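Local structure of SusD superfamily protein (Bacteroides vulgatus ATCC 8482, 3JQ0) at residues A[246-250]-A[251-255]; A[414-417]-A[418-422]; A[455-458]-A[459-463]. The protein is of unknown function but, as a SusD-family outer membrane protein, probably binds nutrient glycans at the cell surface of Bacteroides vulgatus. One frame throughout, in Å; residues are numbered along the deposited sequence. Where two conformers were deposited one is given.

In the fold
The three contacts are local turns and a helix start, met in series along one chain: 246-255, then 414-422, then 455-463. Interaction 1 leaves strand 243-247, which pairs antiparallel with strand 359-363, and lies across the chain's centre from the other two, its own centre about 39 Å from that of interaction 2 and about 35 Å from that of interaction 3. Interactions 2 and 3 are neighbours, with centres about 18 Å apart, and they touch where Tyr463 packs on the backbone of Lys421 and Trp422. Helix 430-441 comes between them in sequence, and side chains of both pack on it, so the two form one patch of the fold.

Interaction 1 of 3, residues A[246-250]-A[251-255]; sequences TIHNG and KDEYE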
# COMPACT_ATOMS: atom_id res chain seq x y z
N THR A 246 8.69 -6.13 -3.18
CA THR A 246 8.69 -4.82 -3.81
C THR A 246 8.52 -4.98 -5.32
O THR A 246 9.09 -5.90 -5.91
CB THR A 246 10.01 -4.08 -3.43
OG1 THR A 246 9.94 -2.75 -3.93
CG2 THR A 246 11.29 -4.79 -3.91
N ILE A 247 7.72 -4.11 -5.90
CA ILE A 247 7.47 -4.14 -7.34
C ILE A 247 8.62 -3.43 -8.06
O ILE A 247 8.86 -2.24 -7.84
CB ILE A 247 6.16 -3.44 -7.72
CG1 ILE A 247 4.96 -4.06 -7.05
CG2 ILE A 247 5.97 -3.38 -9.23
CD1 ILE A 247 4.69 -5.44 -7.34
N HIS A 248 9.36 -4.17 -8.88
CA HIS A 248 10.45 -3.61 -9.67
C HIS A 248 9.95 -2.78 -10.83
O HIS A 248 9.27 -3.30 -11.69
CB HIS A 248 11.36 -4.71 -10.20
CG HIS A 248 12.45 -4.17 -11.09
ND1 HIS A 248 13.53 -3.43 -10.64
CD2 HIS A 248 12.50 -4.10 -12.43
CE1 HIS A 248 14.28 -3.09 -11.66
NE2 HIS A 248 13.66 -3.43 -12.76
N ASN A 249 10.28 -1.49 -10.81
CA ASN A 249 10.08 -0.60 -11.95
C ASN A 249 11.47 -0.18 -12.44
O ASN A 249 12.47 -0.35 -11.75
CB ASN A 249 9.22 0.59 -11.58
CG ASN A 249 7.89 0.18 -10.99
OD1 ASN A 249 7.09 -0.49 -11.67
ND2 ASN A 249 7.63 0.55 -9.74
N GLY A 250 11.54 0.34 -13.65
CA GLY A 250 12.84 0.75 -14.13
C GLY A 250 12.82 1.26 -15.53
O GLY A 250 11.88 1.05 -16.28
N LYS A 251 13.92 1.91 -15.90
CA LYS A 251 14.12 2.46 -17.22
C LYS A 251 13.97 1.35 -18.28
O LYS A 251 14.52 0.26 -18.15
CB LYS A 251 15.52 3.09 -17.29
CG LYS A 251 15.87 3.84 -18.58
CD LYS A 251 17.37 4.21 -18.59
CE LYS A 251 17.86 4.88 -19.87
NZ LYS A 251 19.32 5.09 -19.67
N ASP A 252 13.15 1.58 -19.28
CA ASP A 252 12.94 0.64 -20.38
C ASP A 252 12.34 -0.67 -19.90
O ASP A 252 12.45 -1.71 -20.58
CB ASP A 252 14.25 0.39 -21.20
CG ASP A 252 14.82 1.69 -21.80
OD1 ASP A 252 14.02 2.56 -22.20
OD2 ASP A 252 16.06 1.84 -21.83
N GLU A 253 11.66 -0.64 -18.74
CA GLU A 253 10.93 -1.80 -18.23
C GLU A 253 9.51 -1.43 -17.82
O GLU A 253 8.54 -1.96 -18.38
CB GLU A 253 11.64 -2.39 -17.05
CG GLU A 253 13.00 -2.97 -17.33
CD GLU A 253 13.60 -3.55 -16.06
OE1 GLU A 253 14.19 -2.74 -15.29
OE2 GLU A 253 13.46 -4.79 -15.85
N TYR A 254 9.35 -0.54 -16.86
CA TYR A 254 8.01 -0.08 -16.48
C TYR A 254 8.17 1.18 -15.66
O TYR A 254 9.04 1.25 -14.79
CB TYR A 254 7.29 -1.16 -15.63
CG TYR A 254 5.82 -1.10 -15.70
CD1 TYR A 254 5.16 -1.54 -16.86
CD2 TYR A 254 5.03 -0.70 -14.62
CE1 TYR A 254 3.81 -1.50 -16.99
CE2 TYR A 254 3.65 -0.70 -14.74
CZ TYR A 254 3.05 -1.10 -15.93
OH TYR A 254 1.65 -1.07 -16.04
N GLU A 255 7.33 2.16 -15.91
CA GLU A 255 7.31 3.35 -15.07
C GLU A 255 6.51 3.02 -13.81
O GLU A 255 5.56 2.24 -13.87
CB GLU A 255 6.63 4.51 -15.84
CG GLU A 255 6.70 5.80 -15.08
CD GLU A 255 6.07 7.00 -15.76
OE1 GLU A 255 5.69 6.92 -16.94
OE2 GLU A 255 5.92 8.03 -15.04
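At its edge, close to the ring plane, the His248 imidazole meets the carboxylate of Glu253, and the two flat groups are turned 55° from each other. NE2 of His248 donates to OE1 of Glu253 at 2.7 Å, a nearly straight bond that lies almost in the ring plane. It reaches OE1 on the syn side but well out of the carboxylate plane. The Tyr254 ring is likewise met at its edge: OD1 of Asn249 sits 3.6 Å from CD2 of Tyr254, with amide and ring only 26° apart in tilt. The amide's nitrogen, ND2, is held from outside by the carbonyl of Asp357.

Between these side chains the backbone turns back on itself after strand 243-247. Gly250 and Tyr254 form a single antiparallel hydrogen-bonded pair, with Gly250 N to Tyr254 O at 2.9 Å and Tyr254 N to Gly250 O at 3.0 Å. Glu253 N also donates to Gly250 O, at 3.0 Å, from above the carbonyl plane, so two consecutive residues face one glycine: a classic beta bulge. That carbonyl oxygen is thus gripped by two amides.

The bulge and the His248 bond close the same turn. CG of His248 stands anti to the backbone N (chi1 176°), which carries the imidazole along the turn to the glutamate, whose chain runs extended beyond CG to meet it. An alanine at His248 would remove the imidazole donor and is likely to leave the Glu253 carboxylate without this mate and freer to swing. Beyond the turn, Arg24 of helix 9-25 packs against Asn249 and Tyr254, and Glu255 forms a salt bridge with Arg262.

Interaction 2 of 3, residues A[414-417]-A[418-422]; sequences PEFY and TDNKW
The carbonyl oxygen of Pro414 is gripped twice by Thr418: OG1 donates to Pro414 O at 2.7 Å, from above the carbonyl plane, and Thr418 N donates to Pro414 O at 3.0 Å, closer to that plane. The hydroxyl arrives there because OG1 lies beside its own backbone N (chi1 -66°), and both donors turn back to the one carbonyl at the start of the short helix 414-417. Thr418 N also makes a weak bond to Glu415 O.

Thr418 is where the chain leaves the helix, and a type II beta turn runs on from Tyr417 to Asn420. A water accepts from Asn420 N at 2.9 Å and lies 3.1 Å from Tyr417 O, to which it can donate. In an Asx turn, Asn420 OD1 accepts from Trp422 N at 3.1 Å, in the carbonyl plane. On the other side of the amide, ND2 of Asn420 makes a weak bond to Phe416 O and comes within 3.5 Å of Phe416 CE2, the amide and ring planes 62° apart. ND2 also donates to the carbonyl of Lys307, whose ammonium in turn donates to the carbonyls of Phe416 and Thr418.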
# COMPACT_ATOMS: atom_id res chain seq x y z
N PRO A 414 -1.20 18.21 23.66
CA PRO A 414 -2.57 18.69 23.47
C PRO A 414 -2.78 19.61 22.28
O PRO A 414 -3.75 19.43 21.52
CB PRO A 414 -2.88 19.38 24.80
CG PRO A 414 -2.12 18.58 25.79
CD PRO A 414 -0.84 18.17 25.09
N GLU A 415 -1.88 20.54 22.06
CA GLU A 415 -2.05 21.48 20.94
C GLU A 415 -2.02 20.73 19.60
O GLU A 415 -2.84 20.99 18.71
CB GLU A 415 -0.97 22.59 20.94
CG GLU A 415 -1.18 23.58 19.82
CD GLU A 415 -0.17 24.70 19.80
OE1 GLU A 415 0.56 24.86 20.81
OE2 GLU A 415 -0.13 25.42 18.76
N PHE A 416 -1.05 19.82 19.41
CA PHE A 416 -0.93 19.15 18.15
C PHE A 416 -2.22 18.33 17.85
O PHE A 416 -2.67 18.25 16.69
CB PHE A 416 0.28 18.22 18.18
CG PHE A 416 0.45 17.50 16.88
CD1 PHE A 416 1.12 18.09 15.81
CD2 PHE A 416 -0.11 16.23 16.71
CE1 PHE A 416 1.22 17.44 14.60
CE2 PHE A 416 -0.01 15.61 15.47
CZ PHE A 416 0.67 16.18 14.43
N TYR A 417 -2.75 17.64 18.86
CA TYR A 417 -3.88 16.78 18.68
C TYR A 417 -5.23 17.47 18.70
O TYR A 417 -6.26 16.86 18.40
CB TYR A 417 -3.84 15.55 19.62
CG TYR A 417 -2.64 14.66 19.25
CD1 TYR A 417 -2.66 13.85 18.10
CD2 TYR A 417 -1.47 14.68 19.99
CE1 TYR A 417 -1.57 13.14 17.73
CE2 TYR A 417 -0.36 13.96 19.60
CZ TYR A 417 -0.42 13.20 18.43
OH TYR A 417 0.70 12.50 17.99
N THR A 418 -5.25 18.73 19.07
CA THR A 418 -6.47 19.56 18.97
C THR A 418 -6.80 19.84 17.51
O THR A 418 -5.91 20.12 16.70
CB THR A 418 -6.28 20.86 19.76
OG1 THR A 418 -6.18 20.52 21.14
CG2 THR A 418 -7.47 21.81 19.58
N ASP A 419 -8.08 19.74 17.17
CA ASP A 419 -8.56 19.99 15.81
C ASP A 419 -7.77 19.15 14.81
O ASP A 419 -7.34 19.64 13.76
CB ASP A 419 -8.47 21.49 15.45
CG ASP A 419 -9.37 22.35 16.32
OD1 ASP A 419 -10.47 21.90 16.68
OD2 ASP A 419 -8.95 23.49 16.64
N ASN A 420 -7.56 17.87 15.18
CA ASN A 420 -6.79 16.96 14.36
C ASN A 420 -7.66 15.77 14.03
O ASN A 420 -7.77 14.84 14.82
CB ASN A 420 -5.52 16.53 15.04
CG ASN A 420 -4.60 15.78 14.15
OD1 ASN A 420 -5.04 15.13 13.20
ND2 ASN A 420 -3.28 15.89 14.40
N LYS A 421 -8.33 15.83 12.88
CA LYS A 421 -9.31 14.79 12.56
C LYS A 421 -8.67 13.49 12.10
O LYS A 421 -9.38 12.50 11.93
CB LYS A 421 -10.34 15.24 11.53
CG LYS A 421 -9.78 15.33 10.11
CD LYS A 421 -10.89 15.37 9.06
CE LYS A 421 -10.38 15.09 7.63
NZ LYS A 421 -11.53 15.14 6.66
N TRP A 422 -7.36 13.48 11.86
CA TRP A 422 -6.67 12.33 11.31
C TRP A 422 -6.15 11.31 12.33
O TRP A 422 -5.79 10.21 11.95
CB TRP A 422 -5.51 12.79 10.40
CG TRP A 422 -5.99 13.53 9.21
CD1 TRP A 422 -6.38 13.01 8.02
CD2 TRP A 422 -6.17 14.94 9.07
NE1 TRP A 422 -6.79 13.99 7.16
CE2 TRP A 422 -6.66 15.21 7.78
CE3 TRP A 422 -5.90 16.03 9.92
CZ2 TRP A 422 -6.96 16.48 7.34
CZ3 TRP A 422 -6.17 17.27 9.49
CH2 TRP A 422 -6.69 17.50 8.20
O HOH W 1 -9.12 16.48 17.26

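Interaction 3 of 3, residues A[455-458]-A[459-463]; sequences LGWD and YVHQY. With SO4 (sulfate ion), chain G.
His461 lies against one face of the Trp457 indole: its CB stands over the six-membered ring, 3.7 Å from the centroid in a CH-pi contact. The imidazole beyond is near parallel to that ring, planes 16° apart, but slid aside, so overlap is slight and CZ2 of Trp457 approaches CG of His461 at 3.5 Å. CG1 of Val460 touches CZ3 of Trp457 at 4.0 Å. Leu455, at the end of helix 448-455, packs its CB on CD2 of Tyr459 at 3.5 Å.

Both aromatic partners have CG anti to the backbone N (Trp457 chi1 169°, His461 chi1 -173°), which brings the groups together one helical turn apart. The backbone sets that spacing: His461 N donates to Trp457 O at 2.8 Å, and Val460 N donates to Gly456 O. Farther out, Trp449 and Leu471 pack on Val460, and Leu431 and Leu435 of helix 430-441 on Tyr459.

Gly456, with positive phi, ends helix 448-455 and serves as N-cap of helix 457-463. Trp457 N there donates to sulfate O1 at 2.9 Å, and Gln199 also holds the ion. An anion at this point is consistent with the positive end of the helix dipole, though the sulfate probably came from the crystallisation liquor.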
# COMPACT_ATOMS: atom_id res chain seq x y z
N LEU A 455 -10.24 -2.61 11.18
CA LEU A 455 -10.71 -2.38 12.54
C LEU A 455 -12.18 -2.17 12.68
O LEU A 455 -12.73 -2.40 13.77
CB LEU A 455 -9.89 -1.29 13.23
CG LEU A 455 -8.44 -1.68 13.54
CD1 LEU A 455 -7.69 -0.51 14.23
CD2 LEU A 455 -8.31 -2.97 14.36
N GLY A 456 -12.86 -1.77 11.60
CA GLY A 456 -14.29 -1.82 11.53
C GLY A 456 -14.97 -0.46 11.39
O GLY A 456 -14.30 0.58 11.34
N TRP A 457 -16.29 -0.49 11.37
CA TRP A 457 -17.09 0.69 11.04
C TRP A 457 -16.74 1.89 11.94
O TRP A 457 -16.66 3.01 11.45
CB TRP A 457 -18.58 0.40 11.14
CG TRP A 457 -19.45 1.63 11.08
CD1 TRP A 457 -20.24 2.14 12.08
CD2 TRP A 457 -19.55 2.57 9.99
NE1 TRP A 457 -20.84 3.30 11.67
CE2 TRP A 457 -20.46 3.58 10.38
CE3 TRP A 457 -18.96 2.66 8.72
CZ2 TRP A 457 -20.77 4.66 9.58
CZ3 TRP A 457 -19.28 3.73 7.93
CH2 TRP A 457 -20.17 4.72 8.36
N ASP A 458 -16.54 1.69 13.24
CA ASP A 458 -16.26 2.84 14.09
C ASP A 458 -15.06 3.64 13.60
O ASP A 458 -15.08 4.86 13.63
CB ASP A 458 -16.05 2.42 15.51
CG ASP A 458 -17.32 1.81 16.15
OD1 ASP A 458 -18.42 2.08 15.69
OD2 ASP A 458 -17.15 1.13 17.17
N TYR A 459 -14.04 2.92 13.12
CA TYR A 459 -12.84 3.55 12.62
C TYR A 459 -13.01 4.07 11.18
O TYR A 459 -12.57 5.17 10.86
CB TYR A 459 -11.66 2.59 12.71
CG TYR A 459 -11.36 2.18 14.14
CD1 TYR A 459 -10.58 2.94 14.99
CD2 TYR A 459 -11.98 1.07 14.71
CE1 TYR A 459 -10.39 2.56 16.32
CE2 TYR A 459 -11.82 0.72 16.01
CZ TYR A 459 -11.01 1.45 16.83
OH TYR A 459 -10.80 1.10 18.15
N VAL A 460 -13.65 3.30 10.32
CA VAL A 460 -14.03 3.78 9.00
C VAL A 460 -14.76 5.12 9.11
O VAL A 460 -14.49 6.03 8.32
CB VAL A 460 -14.87 2.74 8.24
CG1 VAL A 460 -15.44 3.34 6.96
CG2 VAL A 460 -14.11 1.47 7.98
N HIS A 461 -15.70 5.23 10.03
CA HIS A 461 -16.52 6.41 10.14
C HIS A 461 -15.73 7.60 10.68
O HIS A 461 -16.00 8.73 10.31
CB HIS A 461 -17.75 6.06 10.95
CG HIS A 461 -18.78 7.14 11.02
ND1 HIS A 461 -19.21 7.85 9.92
CD2 HIS A 461 -19.51 7.59 12.07
CE1 HIS A 461 -20.15 8.69 10.29
NE2 HIS A 461 -20.33 8.58 11.59
N GLN A 462 -14.79 7.36 11.57
CA GLN A 462 -13.93 8.43 12.05
C GLN A 462 -13.07 9.00 10.95
O GLN A 462 -12.79 10.22 10.92
CB GLN A 462 -12.95 7.91 13.16
CG GLN A 462 -13.57 7.63 14.48
CD GLN A 462 -12.62 7.19 15.56
OE1 GLN A 462 -13.07 7.07 16.69
NE2 GLN A 462 -11.35 6.90 15.26
N TYR A 463 -12.56 8.12 10.07
CA TYR A 463 -11.45 8.44 9.19
C TYR A 463 -11.80 8.34 7.70
O TYR A 463 -10.92 8.24 6.86
CB TYR A 463 -10.26 7.58 9.56
CG TYR A 463 -9.75 7.80 11.00
CD1 TYR A 463 -9.52 9.09 11.48
CD2 TYR A 463 -9.46 6.71 11.81
CE1 TYR A 463 -9.03 9.29 12.76
CE2 TYR A 463 -8.98 6.91 13.07
CZ TYR A 463 -8.74 8.19 13.55
OH TYR A 463 -8.24 8.40 14.83
S SO4 G . -17.50 -3.93 12.34
O1 SO4 G . -17.75 -2.95 11.24
O2 SO4 G . -18.72 -4.49 12.89
O3 SO4 G . -16.67 -4.93 11.77
O4 SO4 G . -16.68 -3.33 13.38